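Local coordinates for protein possible prolidase (Bifidobacterium longum NCC2705, PDB 2P9B) that is thought to be an amidohydrolase-family enzyme that probably hydrolyses carbon-nitrogen bonds, possibly as a prolidase, at residues A[279-282]-A[288-291]; A[332-337]-A[371-376]. All coordinates share one frame; numbering follows the deposited sequence.

Interaction 1 of 2, residues A[279-282]-A[288-291]; sequences RHNP and YSAL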
ATOM      1  N   ARG A 279     -11.567  -2.561 -15.655  1.00 18.87           N
ATOM      2  CA  ARG A 279     -12.941  -2.776 -15.190  1.00 19.67           C
ATOM      3  C   ARG A 279     -13.392  -4.223 -15.159  1.00 20.42           C
ATOM      4  O   ARG A 279     -13.986  -4.675 -14.180  1.00 22.03           O
ATOM      5  CB  ARG A 279     -13.929  -1.989 -16.055  1.00 21.93           C
ATOM      6  CG  ARG A 279     -14.093  -0.543 -15.663  1.00 26.77           C
ATOM      7  CD  ARG A 279     -15.082   0.146 -16.583  1.00 28.33           C
ATOM      8  NE  ARG A 279     -15.144   1.581 -16.333  1.00 29.71           N
ATOM      9  CZ  ARG A 279     -15.326   2.488 -17.284  1.00 32.70           C
ATOM     10  NH1 ARG A 279     -15.465   2.106 -18.550  1.00 34.44           N
ATOM     11  NH2 ARG A 279     -15.370   3.775 -16.976  1.00 33.81           N
ATOM     12  N   HIS A 280     -13.131  -4.939 -16.245  1.00 20.25           N
ATOM     13  CA  HIS A 280     -13.515  -6.339 -16.351  1.00 21.20           C
ATOM     14  C   HIS A 280     -12.348  -7.143 -16.894  1.00 19.86           C
ATOM     15  O   HIS A 280     -12.036  -7.083 -18.081  1.00 20.28           O
ATOM     16  CB  HIS A 280     -14.727  -6.490 -17.277  1.00 23.86           C
ATOM     17  CG  HIS A 280     -15.937  -5.740 -16.811  1.00 25.86           C
ATOM     18  ND1 HIS A 280     -16.589  -6.036 -15.634  1.00 28.39           N
ATOM     19  CD2 HIS A 280     -16.605  -4.697 -17.359  1.00 27.72           C
ATOM     20  CE1 HIS A 280     -17.607  -5.207 -15.475  1.00 28.89           C
ATOM     21  NE2 HIS A 280     -17.638  -4.384 -16.509  1.00 29.15           N
ATOM     22  N   ASN A 281     -11.702  -7.888 -16.007  1.00 19.48           N
ATOM     23  CA  ASN A 281     -10.561  -8.713 -16.373  1.00 18.44           C
ATOM     24  C   ASN A 281     -10.915 -10.148 -16.006  1.00 18.73           C
ATOM     25  O   ASN A 281     -10.771 -10.555 -14.856  1.00 17.70           O
ATOM     26  CB  ASN A 281      -9.327  -8.267 -15.593  1.00 18.20           C
ATOM     27  CG  ASN A 281      -8.057  -8.878 -16.126  1.00 17.96           C
ATOM     28  OD1 ASN A 281      -8.071  -9.966 -16.701  1.00 17.64           O
ATOM     29  ND2 ASN A 281      -6.945  -8.188 -15.927  1.00 16.59           N
ATOM     30  N   PRO A 282     -11.374 -10.937 -16.988  1.00 20.43           N
ATOM     31  CA  PRO A 282     -11.759 -12.333 -16.761  1.00 21.57           C
ATOM     32  C   PRO A 282     -10.639 -13.230 -16.241  1.00 22.04           C
ATOM     33  O   PRO A 282     -10.901 -14.314 -15.715  1.00 22.90           O
ATOM     34  CB  PRO A 282     -12.271 -12.770 -18.132  1.00 22.84           C
ATOM     35  CG  PRO A 282     -11.404 -11.991 -19.067  1.00 23.26           C
ATOM     36  CD  PRO A 282     -11.407 -10.614 -18.426  1.00 21.91           C
ATOM     37  N   TYR A 288     -11.374  -8.194 -11.901  1.00 15.97           N
ATOM     38  CA  TYR A 288     -11.043  -6.801 -12.178  1.00 15.66           C
ATOM     39  C   TYR A 288      -9.603  -6.535 -11.764  1.00 14.45           C
ATOM     40  O   TYR A 288      -9.033  -7.281 -10.979  1.00 14.49           O
ATOM     41  CB  TYR A 288     -11.979  -5.867 -11.399  1.00 17.65           C
ATOM     42  CG  TYR A 288     -11.637  -5.736  -9.933  1.00 18.24           C
ATOM     43  CD1 TYR A 288     -10.785  -4.727  -9.484  1.00 20.38           C
ATOM     44  CD2 TYR A 288     -12.146  -6.632  -8.995  1.00 20.32           C
ATOM     45  CE1 TYR A 288     -10.449  -4.616  -8.137  1.00 19.92           C
ATOM     46  CE2 TYR A 288     -11.817  -6.530  -7.650  1.00 21.22           C
ATOM     47  CZ  TYR A 288     -10.968  -5.521  -7.227  1.00 22.18           C
ATOM     48  OH  TYR A 288     -10.628  -5.424  -5.895  1.00 23.30           O
ATOM     49  N   SER A 289      -9.019  -5.470 -12.304  1.00 14.05           N
ATOM     50  CA  SER A 289      -7.655  -5.101 -11.960  1.00 12.94           C
ATOM     51  C   SER A 289      -7.705  -3.713 -11.349  1.00 12.54           C
ATOM     52  O   SER A 289      -8.621  -2.943 -11.624  1.00 13.92           O
ATOM     53  CB  SER A 289      -6.765  -5.111 -13.203  1.00 14.30           C
ATOM     54  OG  SER A 289      -6.598  -6.432 -13.682  1.00 13.37           O
ATOM     55  N   ALA A 290      -6.736  -3.404 -10.495  1.00 11.78           N
ATOM     56  CA  ALA A 290      -6.693  -2.102  -9.854  1.00 11.68           C
ATOM     57  C   ALA A 290      -5.388  -1.403 -10.198  1.00 11.53           C
ATOM     58  O   ALA A 290      -4.425  -2.042 -10.610  1.00 12.39           O
ATOM     59  CB  ALA A 290      -6.820  -2.256  -8.337  1.00 10.59           C
ATOM     60  N   LEU A 291      -5.374  -0.086 -10.035  1.00 11.78           N
ATOM     61  CA  LEU A 291      -4.183   0.709 -10.316  1.00 11.53           C
ATOM     62  C   LEU A 291      -3.601   1.277  -9.023  1.00  9.94           C
ATOM     63  O   LEU A 291      -4.339   1.794  -8.187  1.00 11.09           O
ATOM     64  CB  LEU A 291      -4.543   1.861 -11.254  1.00 10.65           C
ATOM     65  CG  LEU A 291      -3.442   2.886 -11.541  1.00 11.53           C
ATOM     66  CD1 LEU A 291      -2.315   2.240 -12.329  1.00 13.54           C
ATOM     67  CD2 LEU A 291      -4.022   4.047 -12.317  1.00 12.99           C
TER
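Asn281 and Ser289 meet through one side-chain hydrogen bond, from Asn281 ND2 to Ser289 OG at 2.9 Å. The bond is bent, with an angle of 142° at the hydrogen, and the hydroxyl oxygen lies 24° out of the amide plane. A chi1 of -168° turns the amide of Asn281 away from its own backbone N and across to the serine. The amide is gripped at both ends: OD1 accepts the backbone N-H of Asn283 and ND2 also bonds Leu257 O, which fixes the rotation of this buried group. Ser289 OG is likewise shared, bonding Val261 O as well. The loop closes between helix 272-279 and strand 290-292, which runs parallel to strand 263-264, and a backbone bond between Asn281 and Gly287 helps close it; this is an alpha-to-beta connection, as expected of the TIM-barrel fold of amidohydrolases. Nearer the helix end, CB of Tyr288 rests against Arg279 O at 3.6 Å. Tyr288 adopts the less common chi1 of 77°, with CG between the backbone N and the carbonyl carbon, and its ring runs away from 279-282 to touch Met339. Arg279 contributes its carbonyl here, while its extended side chain leads elsewhere and NH2 bonds Ala336 O.

Interaction 2 of 2, residues A[332-337]-A[371-376]; sequences QAHEAG and PAEALH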
ATOM      1  N   GLN A 332      -6.956   9.768 -15.452  1.00 13.59           N
ATOM      2  CA  GLN A 332      -7.893   9.104 -16.345  1.00 14.44           C
ATOM      3  C   GLN A 332      -8.619   7.997 -15.597  1.00 13.40           C
ATOM      4  O   GLN A 332      -9.839   7.883 -15.672  1.00 14.32           O
ATOM      5  CB  GLN A 332      -7.150   8.514 -17.541  1.00 15.76           C
ATOM      6  CG  GLN A 332      -6.465   9.560 -18.395  1.00 18.55           C
ATOM      7  CD  GLN A 332      -5.603   8.947 -19.467  1.00 19.81           C
ATOM      8  OE1 GLN A 332      -4.821   8.040 -19.198  1.00 18.60           O
ATOM      9  NE2 GLN A 332      -5.728   9.451 -20.692  1.00 20.91           N
ATOM     10  N   ALA A 333      -7.860   7.186 -14.870  1.00 14.14           N
ATOM     11  CA  ALA A 333      -8.440   6.090 -14.106  1.00 13.68           C
ATOM     12  C   ALA A 333      -9.473   6.622 -13.110  1.00 14.24           C
ATOM     13  O   ALA A 333     -10.548   6.043 -12.945  1.00 14.65           O
ATOM     14  CB  ALA A 333      -7.336   5.322 -13.372  1.00 12.88           C
ATOM     15  N   HIS A 334      -9.145   7.725 -12.445  1.00 14.92           N
ATOM     16  CA  HIS A 334     -10.058   8.326 -11.476  1.00 16.54           C
ATOM     17  C   HIS A 334     -11.321   8.785 -12.201  1.00 17.33           C
ATOM     18  O   HIS A 334     -12.436   8.564 -11.733  1.00 18.40           O
ATOM     19  CB  HIS A 334      -9.390   9.522 -10.788  1.00 19.59           C
ATOM     20  CG  HIS A 334     -10.238  10.164  -9.732  1.00 22.38           C
ATOM     21  ND1 HIS A 334     -10.663   9.492  -8.607  1.00 24.50           N
ATOM     22  CD2 HIS A 334     -10.736  11.420  -9.629  1.00 25.98           C
ATOM     23  CE1 HIS A 334     -11.381  10.305  -7.855  1.00 24.19           C
ATOM     24  NE2 HIS A 334     -11.442  11.482  -8.452  1.00 25.63           N
ATOM     25  N   GLU A 335     -11.127   9.417 -13.353  1.00 18.24           N
ATOM     26  CA  GLU A 335     -12.229   9.913 -14.171  1.00 21.32           C
ATOM     27  C   GLU A 335     -13.148   8.766 -14.607  1.00 20.20           C
ATOM     28  O   GLU A 335     -14.373   8.923 -14.671  1.00 20.54           O
ATOM     29  CB  GLU A 335     -11.657  10.634 -15.393  1.00 24.15           C
ATOM     30  CG  GLU A 335     -12.676  11.241 -16.340  1.00 31.75           C
ATOM     31  CD  GLU A 335     -12.021  12.118 -17.396  1.00 35.64           C
ATOM     32  OE1 GLU A 335     -11.113  11.630 -18.104  1.00 38.15           O
ATOM     33  OE2 GLU A 335     -12.412  13.299 -17.514  1.00 39.85           O
ATOM     34  N   ALA A 336     -12.553   7.612 -14.886  1.00 18.45           N
ATOM     35  CA  ALA A 336     -13.311   6.441 -15.324  1.00 18.58           C
ATOM     36  C   ALA A 336     -13.874   5.613 -14.167  1.00 18.92           C
ATOM     37  O   ALA A 336     -14.544   4.604 -14.388  1.00 19.94           O
ATOM     38  CB  ALA A 336     -12.438   5.566 -16.216  1.00 18.88           C
ATOM     39  N   GLY A 337     -13.588   6.032 -12.937  1.00 18.09           N
ATOM     40  CA  GLY A 337     -14.092   5.324 -11.775  1.00 17.19           C
ATOM     41  C   GLY A 337     -13.488   3.953 -11.517  1.00 17.18           C
ATOM     42  O   GLY A 337     -14.159   3.066 -10.992  1.00 17.96           O
ATOM     43  N   PRO A 371      -9.932  15.078  -0.882  1.00 15.64           N
ATOM     44  CA  PRO A 371      -9.330  14.467   0.310  1.00 15.54           C
ATOM     45  C   PRO A 371     -10.105  13.229   0.753  1.00 15.02           C
ATOM     46  O   PRO A 371      -9.518  12.210   1.120  1.00 14.86           O
ATOM     47  CB  PRO A 371      -9.403  15.593   1.339  1.00 16.02           C
ATOM     48  CG  PRO A 371      -9.164  16.802   0.492  1.00 16.79           C
ATOM     49  CD  PRO A 371     -10.047  16.540  -0.718  1.00 16.37           C
ATOM     50  N   ALA A 372     -11.430  13.327   0.723  1.00 14.82           N
ATOM     51  CA  ALA A 372     -12.294  12.220   1.121  1.00 12.31           C
ATOM     52  C   ALA A 372     -12.011  10.979   0.278  1.00 12.77           C
ATOM     53  O   ALA A 372     -11.887   9.871   0.803  1.00 12.72           O
ATOM     54  CB  ALA A 372     -13.758  12.628   0.978  1.00 13.05           C
ATOM     55  N   GLU A 373     -11.911  11.167  -1.032  1.00 12.22           N
ATOM     56  CA  GLU A 373     -11.641  10.054  -1.931  1.00 11.92           C
ATOM     57  C   GLU A 373     -10.259   9.462  -1.687  1.00 11.67           C
ATOM     58  O   GLU A 373     -10.063   8.257  -1.832  1.00 12.95           O
ATOM     59  CB  GLU A 373     -11.761  10.506  -3.385  1.00 13.05           C
ATOM     60  CG  GLU A 373     -13.149  11.007  -3.741  1.00 15.89           C
ATOM     61  CD  GLU A 373     -13.228  11.539  -5.153  1.00 19.28           C
ATOM     62  OE1 GLU A 373     -12.252  12.178  -5.599  1.00 18.83           O
ATOM     63  OE2 GLU A 373     -14.273  11.332  -5.809  1.00 23.92           O
ATOM     64  N   ALA A 374      -9.300  10.312  -1.332  1.00 13.26           N
ATOM     65  CA  ALA A 374      -7.946   9.840  -1.061  1.00 11.82           C
ATOM     66  C   ALA A 374      -7.936   9.002   0.215  1.00 12.28           C
ATOM     67  O   ALA A 374      -7.273   7.965   0.283  1.00 11.80           O
ATOM     68  CB  ALA A 374      -6.993  11.019  -0.928  1.00 11.63           C
ATOM     69  N   LEU A 375      -8.659   9.457   1.235  1.00 12.08           N
ATOM     70  CA  LEU A 375      -8.733   8.715   2.492  1.00 11.53           C
ATOM     71  C   LEU A 375      -9.441   7.378   2.259  1.00 11.80           C
ATOM     72  O   LEU A 375      -9.108   6.359   2.872  1.00 11.60           O
ATOM     73  CB  LEU A 375      -9.480   9.539   3.545  1.00 10.07           C
ATOM     74  CG  LEU A 375      -8.691  10.732   4.079  1.00 11.78           C
ATOM     75  CD1 LEU A 375      -9.618  11.687   4.807  1.00 12.26           C
ATOM     76  CD2 LEU A 375      -7.578  10.226   5.008  1.00 12.41           C
ATOM     77  N   HIS A 376     -10.415   7.391   1.354  1.00 11.91           N
ATOM     78  CA  HIS A 376     -11.174   6.193   1.014  1.00 11.84           C
ATOM     79  C   HIS A 376     -10.284   5.194   0.266  1.00 11.45           C
ATOM     80  O   HIS A 376     -10.383   3.979   0.470  1.00 12.07           O
ATOM     81  CB  HIS A 376     -12.379   6.596   0.153  1.00 13.30           C
ATOM     82  CG  HIS A 376     -13.244   5.451  -0.265  1.00 14.43           C
ATOM     83  ND1 HIS A 376     -13.897   4.641   0.641  1.00 15.19           N
ATOM     84  CD2 HIS A 376     -13.607   5.009  -1.493  1.00 14.28           C
ATOM     85  CE1 HIS A 376     -14.625   3.752  -0.011  1.00 16.53           C
ATOM     86  NE2 HIS A 376     -14.466   3.954  -1.309  1.00 16.40           N
TER
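His334 and Glu373 carry this contact by themselves, each burying nearly the same area, about 39 and 38 Å². They reach toward one another from two helices whose backbones stay well separated: the CA atoms of His334 and Glu373, the nearest pair, are 9.8 Å apart. The meeting is between the edge of the imidazole and one carboxylate oxygen. Glu373 OE1 lies near the ring plane, 3.0 Å from His334 NE2 and 3.1 Å from His334 CE1, so it faces the NE2-CE1 side of the ring. Glu373 CD is also in that plane, 3.5 Å from His334 CE1, whereas the carboxylate itself is turned almost perpendicular to the imidazole, the two planes being 85° apart. Glu373 OE2 is the more distant oxygen, 3.7 Å from His334 CE1.

Both residues belong to helices of a protein of the amidohydrolase family, which belongs to the TIM-barrel clan. Helix 313-335 ends here in a Schellman motif, with Gly337 at positive phi and its N bonded to His334 O at 3.0 Å; helix 371-385 is only beginning. The histidine therefore projects from a last turn and the glutamate from a first one. With CG anti to the backbone N (chi1 -178°), the His334 ring is carried out from its helix toward helix 371-385. Glu373 continues extended beyond CG (chi2 176°), which brings its carboxylate to the ring edge. The same oxygen, OE1, also accepts the backbone N-H of Ser370, just ahead of the helix, which helps hold the carboxylate. The His334 ring also stacks with that of Phe369.

Overall arrangement
The two contacts show how local and long-range connections differ in one fold. Interaction 1 is short in sequence and partly buried, closing the passage from a helix into a sheet strand with a shared amide-hydroxyl pair that backbone carbonyls also engage. Interaction 2 lies at the surface and bridges two helices across 33 intervening residues, with a polar imidazole-carboxylate approach and little area. Their centres are about 16 Å apart, yet the segments touch: Arg279 NH2 probably hydrogen-bonds Ala336 O at 2.8 Å, and Leu291 CD2 packs on Ala333 CB at 3.7 Å. Segment 332-337 thereby meets both segments of interaction 1.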